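Local coordinates for uncharacterized protein (Sulfolobus tokodaii, PDB 2PD2) that is of unknown function but belongs to the DsrE/DsrF-like family, whose characterised members include sulfur-relay proteins, at residues N69-Q74 with I85-S90. Residues are numbered along the deposited sequence; the frame is centred on the assembly and turned at random.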
loop_
_atom_site.group_PDB
_atom_site.type_symbol
_atom_site.label_atom_id
_atom_site.label_comp_id
_atom_site.label_asym_id
_atom_site.label_seq_id
_atom_site.Cartn_x
_atom_site.Cartn_y
_atom_site.Cartn_z
ATOM N N ASN A 69 18.360 5.305 -4.090
ATOM C CA ASN A 69 17.924 5.374 -5.484
ATOM C C ASN A 69 17.039 6.591 -5.691
ATOM O O ASN A 69 17.148 7.291 -6.700
ATOM C CB ASN A 69 17.141 4.121 -5.889
ATOM C CG ASN A 69 18.031 2.912 -6.074
ATOM O OD1 ASN A 69 19.126 3.010 -6.638
ATOM N ND2 ASN A 69 17.562 1.757 -5.619
ATOM N N SER A 70 16.158 6.836 -4.726
ATOM C CA SER A 70 15.235 7.963 -4.796
ATOM C C SER A 70 15.963 9.294 -4.612
ATOM O O SER A 70 15.645 10.279 -5.280
ATOM C CB SER A 70 14.141 7.792 -3.743
ATOM O OG SER A 70 13.416 6.597 -3.981
ATOM N N ILE A 71 16.930 9.330 -3.699
ATOM C CA ILE A 71 17.711 10.547 -3.492
ATOM C C ILE A 71 18.372 10.910 -4.821
ATOM O O ILE A 71 18.356 12.068 -5.229
ATOM C CB ILE A 71 18.811 10.340 -2.424
ATOM C CG1 ILE A 71 18.172 10.254 -1.041
ATOM C CG2 ILE A 71 19.841 11.476 -2.485
ATOM C CD1 ILE A 71 19.150 9.875 0.051
ATOM N N ARG A 72 18.937 9.911 -5.499
ATOM C CA ARG A 72 19.612 10.131 -6.780
ATOM C C ARG A 72 18.687 10.570 -7.908
ATOM O O ARG A 72 19.013 11.489 -8.658
ATOM C CB ARG A 72 20.363 8.868 -7.214
ATOM C CG ARG A 72 21.536 8.496 -6.317
ATOM C CD ARG A 72 22.223 7.224 -6.808
ATOM N NE ARG A 72 23.370 6.854 -5.981
ATOM C CZ ARG A 72 24.190 5.840 -6.249
ATOM N NH1 ARG A 72 23.990 5.089 -7.324
ATOM N NH2 ARG A 72 25.210 5.577 -5.444
ATOM N N SER A 73 17.537 9.916 -8.039
ATOM C CA SER A 73 16.594 10.271 -9.096
ATOM C C SER A 73 15.946 11.644 -8.878
ATOM O O SER A 73 15.471 12.264 -9.826
ATOM C CB SER A 73 15.512 9.191 -9.227
ATOM O OG SER A 73 14.758 9.067 -8.035
ATOM N N GLN A 74 15.923 12.116 -7.635
ATOM C CA GLN A 74 15.349 13.425 -7.330
ATOM C C GLN A 74 16.448 14.489 -7.327
ATOM O O GLN A 74 16.216 15.641 -6.959
ATOM C CB GLN A 74 14.657 13.402 -5.963
ATOM C CG GLN A 74 13.339 12.626 -5.919
ATOM C CD GLN A 74 12.255 13.284 -6.744
ATOM O OE1 GLN A 74 12.149 14.512 -6.786
ATOM N NE2 GLN A 74 11.433 12.474 -7.394
ATOM N N ILE A 85 19.549 11.159 9.549
ATOM C CA ILE A 85 18.767 10.322 8.652
ATOM C C ILE A 85 19.640 9.160 8.179
ATOM O O ILE A 85 20.781 9.370 7.777
ATOM C CB ILE A 85 18.314 11.126 7.395
ATOM C CG1 ILE A 85 17.204 12.115 7.764
ATOM C CG2 ILE A 85 17.873 10.182 6.293
ATOM C CD1 ILE A 85 16.021 11.493 8.434
ATOM N N LYS A 86 19.121 7.938 8.233
ATOM C CA LYS A 86 19.881 6.792 7.742
ATOM C C LYS A 86 19.467 6.599 6.294
ATOM O O LYS A 86 18.363 6.974 5.908
ATOM C CB LYS A 86 19.579 5.521 8.544
ATOM C CG LYS A 86 20.328 5.431 9.866
ATOM C CD LYS A 86 20.014 6.634 10.738
ATOM C CE LYS A 86 20.554 6.475 12.133
ATOM N NZ LYS A 86 20.237 7.680 12.946
ATOM N N ILE A 87 20.363 6.033 5.495
ATOM C CA ILE A 87 20.105 5.799 4.083
ATOM C C ILE A 87 20.353 4.334 3.739
ATOM O O ILE A 87 21.259 3.715 4.287
ATOM C CB ILE A 87 21.047 6.661 3.211
ATOM C CG1 ILE A 87 20.744 8.145 3.428
ATOM C CG2 ILE A 87 20.900 6.286 1.751
ATOM C CD1 ILE A 87 21.794 9.066 2.841
ATOM N N VAL A 88 19.540 3.779 2.845
ATOM C CA VAL A 88 19.728 2.403 2.404
ATOM C C VAL A 88 19.882 2.446 0.893
ATOM O O VAL A 88 19.436 3.395 0.245
ATOM C CB VAL A 88 18.535 1.484 2.784
ATOM C CG1 VAL A 88 18.448 1.363 4.291
ATOM C CG2 VAL A 88 17.229 2.028 2.201
ATOM N N THR A 89 20.529 1.430 0.333
ATOM C CA THR A 89 20.755 1.383 -1.106
ATOM C C THR A 89 19.442 1.404 -1.880
ATOM O O THR A 89 19.332 2.061 -2.919
ATOM C CB THR A 89 21.559 0.115 -1.507
ATOM O OG1 THR A 89 20.807 -1.057 -1.179
ATOM C CG2 THR A 89 22.889 0.067 -0.768
ATOM N N SER A 90 18.448 0.692 -1.360
ATOM C CA SER A 90 17.138 0.609 -1.991
ATOM C C SER A 90 16.044 0.636 -0.931
ATOM O O SER A 90 16.062 -0.154 0.012
ATOM C CB SER A 90 17.042 -0.686 -2.804
ATOM O OG SER A 90 15.724 -0.935 -3.246
HETATM O O HOH W 1 21.636 2.832 -4.314
#
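Ile71 and Ile87 meet through their delta methyls, CD1 to CD1 at 3.9 Å, and this is the apolar, more enclosed part of the contact, with Ile71 buried and Ile87 partly open to solvent. Each isoleucine has CG1 beside its backbone N and an extended outer arm (chi2 173° in Ile71, 168° in Ile87), which carries each CD1 across the gap between the backbones; the two side chains cross at about a right angle. A long branched hydrocarbon suits both places, since the backbones stand well apart here, 9.3 Å from CA to CA, and Ile71 also packs on Ile41 and Leu81. The other end is polar, with a water on it, and lies against the second subunit, where Asn69 packs on Asn22. Asn69 ND2 lies 3.2 Å from Thr89 O, but the angle is too poor for a hydrogen bond; ND2 also rests 3.8 Å from Ser90 CB. A water makes a loose link instead, donating to Thr89 O at 2.8 Å and, weakly, to Asn69 OD1 at 3.4 Å. A short amide suits this place, offering OD1 to the water while ND2 lies against the turn; an alanine here would probably cost the water its weaker acceptor and open a gap beside Thr89 and Ser90. Ser90 suits the N-cap of helix 91-100: its short OG bonds to Gly93 N, while Thr89 OG1 bonds to Asp26 of the second subunit. The contact joins helix and second strand of a beta-alpha-beta unit: strand 63-67 runs into short helix 68-73, and a long loop leads to outermost strand 86-88, parallel to 63-67.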